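Local coordinates for probable porin (Pseudomonas aeruginosa, PDB 4FT6), which probably acts as an outer-membrane porin of the OprD family, a beta-barrel channel that lets small molecules cross the membrane, at residues Q294-T299 with A370-N375; G302-Q307 with G331-T336; M325-S330 with E346-V351. All blocks are in the same frame, centred on the assembly; numbering follows the deposited sequence.

How the interactions relate
Read from the N terminus, the chain first reaches 294-299, in the loop between strands 264-274 and 304-313, and its partner in interaction 1 comes only at 370-375. That contact therefore closes the widest loop, and the other two are nested inside it. Interaction 2 joins 302-307 to 331-336, and interaction 3 joins 325-330 to 346-351; their segments alternate along the chain, so they cross, sharing strand 322-334. Interactions 2 and 3 join neighbouring strands of the wall, and interaction 1 lays the loop against it. The salt bridge R296–E303 connects interactions 1 and 2, E346 and D348 accept bonds from the backbone of V295 and Q294, and W306 meets Y328 between interactions 2 and 3.

Interaction 1 of 3, residues Q294-T299 with A370-N375; sequences QVRNFT and AMLRSN. With C8E ((hydroxyethyloxy)tri(ethyloxy)octane), chain E.
Q294 and V295 pack on A370, and V295 also on L372; the close contacts are among these four. The methyl of A370 rests against the flat of the Q294 amide, with A370 CB 3.4 Å from Q294 OE1 and 3.5 Å from Q294 CD. Q294 brings its amide there because CG stands anti to the backbone N (chi1 -164°) and the chain then runs on extended. V295 divides its two branches between the strand residues: V295 CG1 lies 3.7 Å from A370 CB, while V295 CG2 lies 3.6 Å from L372 CD2. The side chains of V295 and L372 cross obliquely, so the valine fills the step between two residues that both point inward from the strand.

Toward the strand's end the fit is looser. R296 runs across L372 at about a right angle, and its one approach is R296 CD to L372 CD1, 4.0 Å. R296 NE lies over one face of the F298 ring, toward its rim, and the charge of this arginine has its partner in E303, outside 370-375. M371, pointing away from the loop, meets the lipid-like environment instead: M371 CE is 3.5 Å from C1 of a bound detergent. The alternation of L372 and A370 inward with M371 outward, under a loop laid against the inner wall, is characteristic of porin beta barrels, where such infolded loops commonly narrow the channel.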
# COMPACT_ATOMS: atom_id res chain seq x y z
N GLN A 294 1.55 -5.81 8.95
CA GLN A 294 0.15 -5.56 9.31
C GLN A 294 -0.11 -4.31 10.15
O GLN A 294 -0.98 -3.52 9.80
CB GLN A 294 -0.48 -6.81 9.96
CG GLN A 294 -2.01 -6.76 10.01
CD GLN A 294 -2.62 -8.04 10.54
OE1 GLN A 294 -2.04 -9.12 10.39
NE2 GLN A 294 -3.79 -7.93 11.16
N VAL A 295 0.63 -4.11 11.24
CA VAL A 295 0.35 -2.99 12.14
C VAL A 295 1.49 -1.97 12.23
O VAL A 295 1.27 -0.80 12.53
CB VAL A 295 -0.03 -3.47 13.58
CG1 VAL A 295 -0.23 -4.99 13.61
CG2 VAL A 295 1.00 -3.02 14.60
N ARG A 296 2.70 -2.43 11.96
CA ARG A 296 3.89 -1.59 12.07
C ARG A 296 4.81 -1.83 10.85
O ARG A 296 4.77 -2.91 10.23
CB ARG A 296 4.62 -1.93 13.37
CG ARG A 296 5.77 -1.01 13.71
CD ARG A 296 6.40 -1.38 15.02
NE ARG A 296 7.81 -1.01 15.02
CZ ARG A 296 8.25 0.24 15.17
NH1 ARG A 296 7.38 1.23 15.31
NH2 ARG A 296 9.55 0.49 15.16
N ASN A 297 5.63 -0.83 10.50
CA ASN A 297 6.48 -0.94 9.32
C ASN A 297 7.99 -0.82 9.62
O ASN A 297 8.83 -0.84 8.70
CB ASN A 297 6.02 0.03 8.21
CG ASN A 297 6.22 1.48 8.59
OD1 ASN A 297 6.74 1.78 9.67
ND2 ASN A 297 5.85 2.38 7.71
N PHE A 298 8.31 -0.72 10.90
CA PHE A 298 9.70 -0.76 11.37
C PHE A 298 10.56 0.31 10.72
O PHE A 298 11.62 0.01 10.19
CB PHE A 298 10.28 -2.16 11.16
CG PHE A 298 9.58 -3.23 11.97
CD1 PHE A 298 8.45 -3.87 11.47
CD2 PHE A 298 10.02 -3.57 13.25
CE1 PHE A 298 7.79 -4.86 12.24
CE2 PHE A 298 9.37 -4.55 14.00
CZ PHE A 298 8.26 -5.19 13.50
N THR A 299 10.10 1.55 10.77
CA THR A 299 10.77 2.65 10.06
C THR A 299 11.22 3.79 10.97
O THR A 299 11.49 4.89 10.48
CB THR A 299 9.87 3.24 8.97
OG1 THR A 299 8.70 3.78 9.58
CG2 THR A 299 9.49 2.19 7.94
N ALA A 370 -2.56 -10.35 14.11
CA ALA A 370 -1.22 -9.84 14.40
C ALA A 370 -0.99 -9.55 15.87
O ALA A 370 -1.87 -9.03 16.56
CB ALA A 370 -0.92 -8.61 13.59
N MET A 371 0.21 -9.90 16.35
CA MET A 371 0.64 -9.54 17.68
C MET A 371 1.82 -8.59 17.54
O MET A 371 2.72 -8.83 16.73
CB MET A 371 1.11 -10.78 18.46
CG MET A 371 0.02 -11.77 18.85
SD MET A 371 0.63 -12.99 20.03
CE MET A 371 -0.86 -13.92 20.40
N LEU A 372 1.82 -7.52 18.32
CA LEU A 372 2.95 -6.62 18.35
C LEU A 372 3.32 -6.34 19.79
O LEU A 372 2.45 -6.01 20.61
CB LEU A 372 2.62 -5.31 17.64
CG LEU A 372 3.69 -4.24 17.82
CD1 LEU A 372 4.89 -4.58 16.96
CD2 LEU A 372 3.15 -2.85 17.48
N ARG A 373 4.59 -6.51 20.12
CA ARG A 373 5.08 -6.13 21.44
C ARG A 373 6.35 -5.30 21.27
O ARG A 373 7.11 -5.51 20.32
CB ARG A 373 5.36 -7.35 22.32
CG ARG A 373 4.18 -8.30 22.44
CD ARG A 373 3.12 -7.76 23.39
NE ARG A 373 1.99 -8.69 23.51
CZ ARG A 373 0.89 -8.63 22.77
NH1 ARG A 373 0.74 -7.69 21.84
NH2 ARG A 373 -0.08 -9.52 22.96
N SER A 374 6.57 -4.38 22.21
CA SER A 374 7.61 -3.39 22.06
C SER A 374 7.88 -2.73 23.39
O SER A 374 7.08 -2.87 24.31
CB SER A 374 7.15 -2.34 21.03
OG SER A 374 8.03 -1.23 21.03
N ASN A 375 9.01 -2.04 23.51
CA ASN A 375 9.31 -1.24 24.70
C ASN A 375 9.28 0.26 24.37
O ASN A 375 9.76 1.10 25.15
CB ASN A 375 10.64 -1.64 25.36
CG ASN A 375 11.86 -1.44 24.44
OD1 ASN A 375 11.77 -0.90 23.33
ND2 ASN A 375 13.02 -1.88 24.92
C1 C8E E . -3.12 -16.50 20.94
C2 C8E E . -2.79 -17.10 19.58
C3 C8E E . -3.38 -16.27 18.44
C4 C8E E . -4.55 -16.99 17.77
C5 C8E E . -4.26 -17.34 16.31
C6 C8E E . -2.82 -17.76 16.08
C7 C8E E . -2.59 -18.41 14.72
C8 C8E E . -3.58 -19.51 14.37
O9 C8E E . -3.50 -19.82 12.99
C10 C8E E . -2.93 -21.08 12.70
C11 C8E E . -2.94 -21.36 11.19
O12 C8E E . -1.97 -20.58 10.54
C13 C8E E . -0.95 -21.34 9.91

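Interaction 2 of 3, residues G302-Q307 with G331-T336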
# COMPACT_ATOMS: atom_id res chain seq x y z
N GLY A 302 17.00 4.82 12.80
CA GLY A 302 18.02 3.86 13.18
C GLY A 302 17.54 2.43 13.31
O GLY A 302 18.32 1.54 13.67
N GLU A 303 16.26 2.19 13.03
CA GLU A 303 15.73 0.85 13.27
C GLU A 303 16.32 -0.18 12.32
O GLU A 303 16.20 -0.06 11.10
CB GLU A 303 14.20 0.78 13.23
CG GLU A 303 13.67 -0.61 13.63
CD GLU A 303 12.31 -0.56 14.31
OE1 GLU A 303 11.42 0.15 13.79
OE2 GLU A 303 12.12 -1.22 15.36
N ARG A 304 16.99 -1.17 12.90
CA ARG A 304 17.45 -2.34 12.16
C ARG A 304 16.45 -3.46 12.39
O ARG A 304 16.00 -3.66 13.53
CB ARG A 304 18.84 -2.75 12.67
CG ARG A 304 19.89 -1.74 12.28
CD ARG A 304 20.72 -1.25 13.44
NE ARG A 304 22.04 -1.88 13.45
CZ ARG A 304 23.06 -1.49 14.21
NH1 ARG A 304 22.95 -0.46 15.02
NH2 ARG A 304 24.20 -2.16 14.14
N SER A 305 16.09 -4.19 11.34
CA SER A 305 15.10 -5.24 11.48
C SER A 305 15.25 -6.34 10.44
O SER A 305 15.81 -6.11 9.36
CB SER A 305 13.67 -4.65 11.43
OG SER A 305 13.42 -4.00 10.19
N TRP A 306 14.76 -7.53 10.77
CA TRP A 306 14.67 -8.63 9.81
C TRP A 306 13.29 -9.30 9.83
O TRP A 306 12.43 -8.96 10.65
CB TRP A 306 15.74 -9.67 10.10
CG TRP A 306 15.71 -10.20 11.50
CD1 TRP A 306 16.41 -9.72 12.57
CD2 TRP A 306 14.98 -11.35 11.98
NE1 TRP A 306 16.15 -10.48 13.68
CE2 TRP A 306 15.28 -11.49 13.35
CE3 TRP A 306 14.11 -12.26 11.39
CZ2 TRP A 306 14.73 -12.51 14.14
CZ3 TRP A 306 13.56 -13.28 12.18
CH2 TRP A 306 13.88 -13.39 13.53
N GLN A 307 13.10 -10.26 8.93
CA GLN A 307 11.82 -10.96 8.84
C GLN A 307 12.03 -12.38 8.35
O GLN A 307 12.87 -12.63 7.48
CB GLN A 307 10.87 -10.23 7.88
CG GLN A 307 9.55 -10.96 7.66
CD GLN A 307 8.61 -10.26 6.69
OE1 GLN A 307 7.76 -10.91 6.07
NE2 GLN A 307 8.73 -8.92 6.58
N GLY A 331 12.80 -6.00 15.48
CA GLY A 331 13.52 -4.75 15.30
C GLY A 331 14.27 -4.26 16.53
O GLY A 331 13.84 -4.46 17.66
N ALA A 332 15.40 -3.59 16.31
CA ALA A 332 16.20 -3.09 17.41
C ALA A 332 16.91 -1.80 17.02
O ALA A 332 16.90 -1.42 15.84
CB ALA A 332 17.19 -4.13 17.84
N HIS A 333 17.50 -1.12 18.00
CA HIS A 333 18.22 0.14 17.80
C HIS A 333 17.37 1.31 17.34
O HIS A 333 17.89 2.25 16.75
CB HIS A 333 19.38 -0.04 16.82
CG HIS A 333 20.38 -1.06 17.24
ND1 HIS A 333 20.55 -2.26 16.57
CD2 HIS A 333 21.26 -1.08 18.27
CE1 HIS A 333 21.50 -2.96 17.16
NE2 HIS A 333 21.95 -2.27 18.20
N ALA A 334 16.07 1.29 17.61
CA ALA A 334 15.22 2.43 17.23
C ALA A 334 15.39 3.57 18.23
O ALA A 334 15.53 3.32 19.43
CB ALA A 334 13.76 2.01 17.14
N ARG A 335 15.38 4.81 17.74
CA ARG A 335 15.48 6.01 18.59
C ARG A 335 14.13 6.71 18.77
O ARG A 335 13.42 6.97 17.80
CB ARG A 335 16.52 6.98 18.01
CG ARG A 335 17.68 6.28 17.33
CD ARG A 335 18.90 7.17 17.18
NE ARG A 335 19.86 6.55 16.28
CZ ARG A 335 20.01 6.90 15.00
NH1 ARG A 335 19.28 7.88 14.49
NH2 ARG A 335 20.91 6.27 14.24
N THR A 336 13.77 7.01 20.02
CA THR A 336 12.45 7.58 20.32
C THR A 336 12.49 8.65 21.40
O THR A 336 11.66 8.65 22.31
CB THR A 336 11.44 6.51 20.79
OG1 THR A 336 11.81 6.05 22.10
CG2 THR A 336 11.38 5.33 19.82
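R304 and H333 lie flat on one another at the open end of the hairpin of strands 304-313 and 322-334, away from its turn, a fragment of the antiparallel wall of a porin barrel. These two bury the most surface, with G302 next. The guanidinium of R304 and the ring of H333 are stacked with centres 3.8 Å apart and planes turned by 26°. R304 NH1 sits over the middle of the ring, and R304 CD comes to 3.3 Å from H333 ND1. CG of R304 starts out beside the backbone N (chi1 -69°), and bends at chi2 and chi3 then bring the group back over its neighbour. So close a cation would probably disfavour a protonated histidine.

H333 has a positive phi (65°), as befits the first position of a G1 beta bulge: H333 and A334 together face G342, on strand 342-354 rather than on 302-307, and this probably helps turn the ring toward R304. The bulge lies just past the hydrogen-bonded pair R304–A332, in which R304 N donates to A332 O at 3.0 Å and A332 N to R304 O at 2.8 Å. G302, just before its strand, lays CA over one face of the R335 guanidinium, 3.9 Å from R335 NH2; NH1 of that arginine bonds to the backbone of G275. On the other side of the sheet from R304, E303 carries its carboxylate, paired with R296, over a glycine: E303 OE2 is 3.8 Å from G331 CA, which also sends a CA-H...O contact of 3.2 Å to R304 O.

Interaction 3 of 3, residues M325-S330 with E346-V351; sequences MARYAS and ERDVDV. With C8E ((hydroxyethyloxy)tri(ethyloxy)octane), chain E.
The guanidinium of R327 has M325 CE over one face, 3.5 Å above its plane and toward the rim, and D348 at its edge. There R327 NE is salt-bridged to D348 OD2 at 3.0 Å; R327 NH2 adds a weak bond to the same oxygen. R327 CG lies between the backbone N and the carbonyl carbon (chi1 52°), and the extended chain carries the group to D348. The grip is imperfect: OD2 is met on its anti side, lies 26° out of the guanidinium plane, and the two flat groups are 63° apart. D348 OD2 also takes the backbone N of Q294, so one oxygen holds strand and inner loop. M325 CE also reaches D350 CB at 3.6 Å.

Facing outward, the R347 guanidinium carries V349 CG2 over the centre of one face and has detergent carbon C3 at its edge; R347 NH1 is 3.5 Å from detergent C6. Its NH2 is bonded to N369.

Three hydrogen-bonded pairs, M325–D350, R327–D348 and A329–E346, join the antiparallel backbones, and the axes of the two strand segments come within 4.6 Å. Strand 304-313 continues the barrel wall beyond 325-330, and strand 364-374 does so beyond 346-351.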
# COMPACT_ATOMS: atom_id res chain seq x y z
N MET A 325 -0.31 -17.90 5.51
CA MET A 325 0.95 -17.17 5.58
C MET A 325 1.23 -16.81 7.03
O MET A 325 0.32 -16.41 7.76
CB MET A 325 0.85 -15.90 4.72
CG MET A 325 2.13 -15.06 4.60
SD MET A 325 2.55 -14.03 6.04
CE MET A 325 1.27 -12.78 5.99
N ALA A 326 2.48 -16.94 7.45
CA ALA A 326 2.89 -16.47 8.77
C ALA A 326 4.23 -15.79 8.65
O ALA A 326 5.10 -16.25 7.90
CB ALA A 326 2.96 -17.64 9.78
N ARG A 327 4.42 -14.69 9.37
CA ARG A 327 5.71 -14.03 9.38
C ARG A 327 6.07 -13.45 10.75
O ARG A 327 5.20 -13.10 11.56
CB ARG A 327 5.76 -12.95 8.30
CG ARG A 327 4.60 -12.01 8.39
CD ARG A 327 4.59 -11.06 7.23
NE ARG A 327 3.40 -10.24 7.27
CZ ARG A 327 2.98 -9.46 6.28
NH1 ARG A 327 3.66 -9.38 5.16
NH2 ARG A 327 1.88 -8.75 6.44
N TYR A 328 7.37 -13.36 11.00
CA TYR A 328 7.88 -12.79 12.23
C TYR A 328 8.87 -11.69 11.88
O TYR A 328 9.81 -11.90 11.10
CB TYR A 328 8.54 -13.88 13.06
CG TYR A 328 9.13 -13.40 14.37
CD1 TYR A 328 8.36 -13.30 15.51
CD2 TYR A 328 10.47 -13.07 14.46
CE1 TYR A 328 8.91 -12.87 16.72
CE2 TYR A 328 11.03 -12.64 15.66
CZ TYR A 328 10.25 -12.54 16.79
OH TYR A 328 10.82 -12.11 17.98
N ALA A 329 8.66 -10.51 12.46
CA ALA A 329 9.49 -9.35 12.20
C ALA A 329 10.08 -8.86 13.52
O ALA A 329 9.35 -8.74 14.52
CB ALA A 329 8.68 -8.26 11.55
N SER A 330 11.38 -8.60 13.56
CA SER A 330 12.04 -8.22 14.81
C SER A 330 12.91 -6.99 14.60
O SER A 330 13.67 -6.93 13.64
CB SER A 330 12.90 -9.38 15.32
OG SER A 330 13.53 -9.04 16.54
N GLU A 346 6.82 -8.24 15.69
CA GLU A 346 5.45 -8.44 15.25
C GLU A 346 5.35 -9.81 14.61
O GLU A 346 6.26 -10.26 13.90
CB GLU A 346 5.00 -7.34 14.27
CG GLU A 346 3.60 -7.54 13.69
CD GLU A 346 3.13 -6.38 12.80
OE1 GLU A 346 3.62 -5.24 12.97
OE2 GLU A 346 2.26 -6.61 11.93
N ARG A 347 4.23 -10.48 14.88
CA ARG A 347 3.96 -11.82 14.36
C ARG A 347 2.61 -11.75 13.67
O ARG A 347 1.60 -11.51 14.34
CB ARG A 347 3.91 -12.83 15.52
CG ARG A 347 3.55 -14.25 15.11
CD ARG A 347 2.31 -14.75 15.81
NE ARG A 347 1.13 -14.05 15.33
CZ ARG A 347 -0.12 -14.31 15.70
NH1 ARG A 347 -0.38 -15.28 16.56
NH2 ARG A 347 -1.11 -13.60 15.19
N ASP A 348 2.60 -11.93 12.35
CA ASP A 348 1.37 -11.84 11.57
C ASP A 348 0.95 -13.23 11.14
O ASP A 348 1.80 -14.09 10.94
CB ASP A 348 1.58 -11.01 10.30
CG ASP A 348 1.81 -9.53 10.59
OD1 ASP A 348 1.64 -9.11 11.75
OD2 ASP A 348 2.17 -8.80 9.63
N VAL A 349 -0.35 -13.44 10.97
CA VAL A 349 -0.87 -14.70 10.42
C VAL A 349 -2.01 -14.41 9.46
O VAL A 349 -2.96 -13.72 9.80
CB VAL A 349 -1.36 -15.66 11.51
CG1 VAL A 349 -2.18 -16.79 10.89
CG2 VAL A 349 -0.18 -16.23 12.28
N ASP A 350 -1.89 -14.94 8.25
CA ASP A 350 -2.86 -14.67 7.20
C ASP A 350 -3.44 -15.98 6.72
O ASP A 350 -2.71 -16.89 6.33
CB ASP A 350 -2.15 -13.99 6.02
CG ASP A 350 -2.95 -12.85 5.42
OD1 ASP A 350 -3.82 -13.10 4.55
OD2 ASP A 350 -2.71 -11.69 5.81
N VAL A 351 -4.76 -16.10 6.76
CA VAL A 351 -5.41 -17.25 6.14
C VAL A 351 -6.45 -16.73 5.18
O VAL A 351 -7.20 -15.80 5.50
CB VAL A 351 -6.06 -18.16 7.17
CG1 VAL A 351 -6.65 -19.38 6.47
CG2 VAL A 351 -5.04 -18.60 8.21
C1 C8E E . -3.12 -16.50 20.94
C2 C8E E . -2.79 -17.10 19.58
C3 C8E E . -3.38 -16.27 18.44
C4 C8E E . -4.55 -16.99 17.77
C5 C8E E . -4.26 -17.34 16.31
C6 C8E E . -2.82 -17.76 16.08
C7 C8E E . -2.59 -18.41 14.72
C8 C8E E . -3.58 -19.51 14.37
O9 C8E E . -3.50 -19.82 12.99
C10 C8E E . -2.93 -21.08 12.70
C11 C8E E . -2.94 -21.36 11.19
O12 C8E E . -1.97 -20.58 10.54
C13 C8E E . -0.95 -21.34 9.91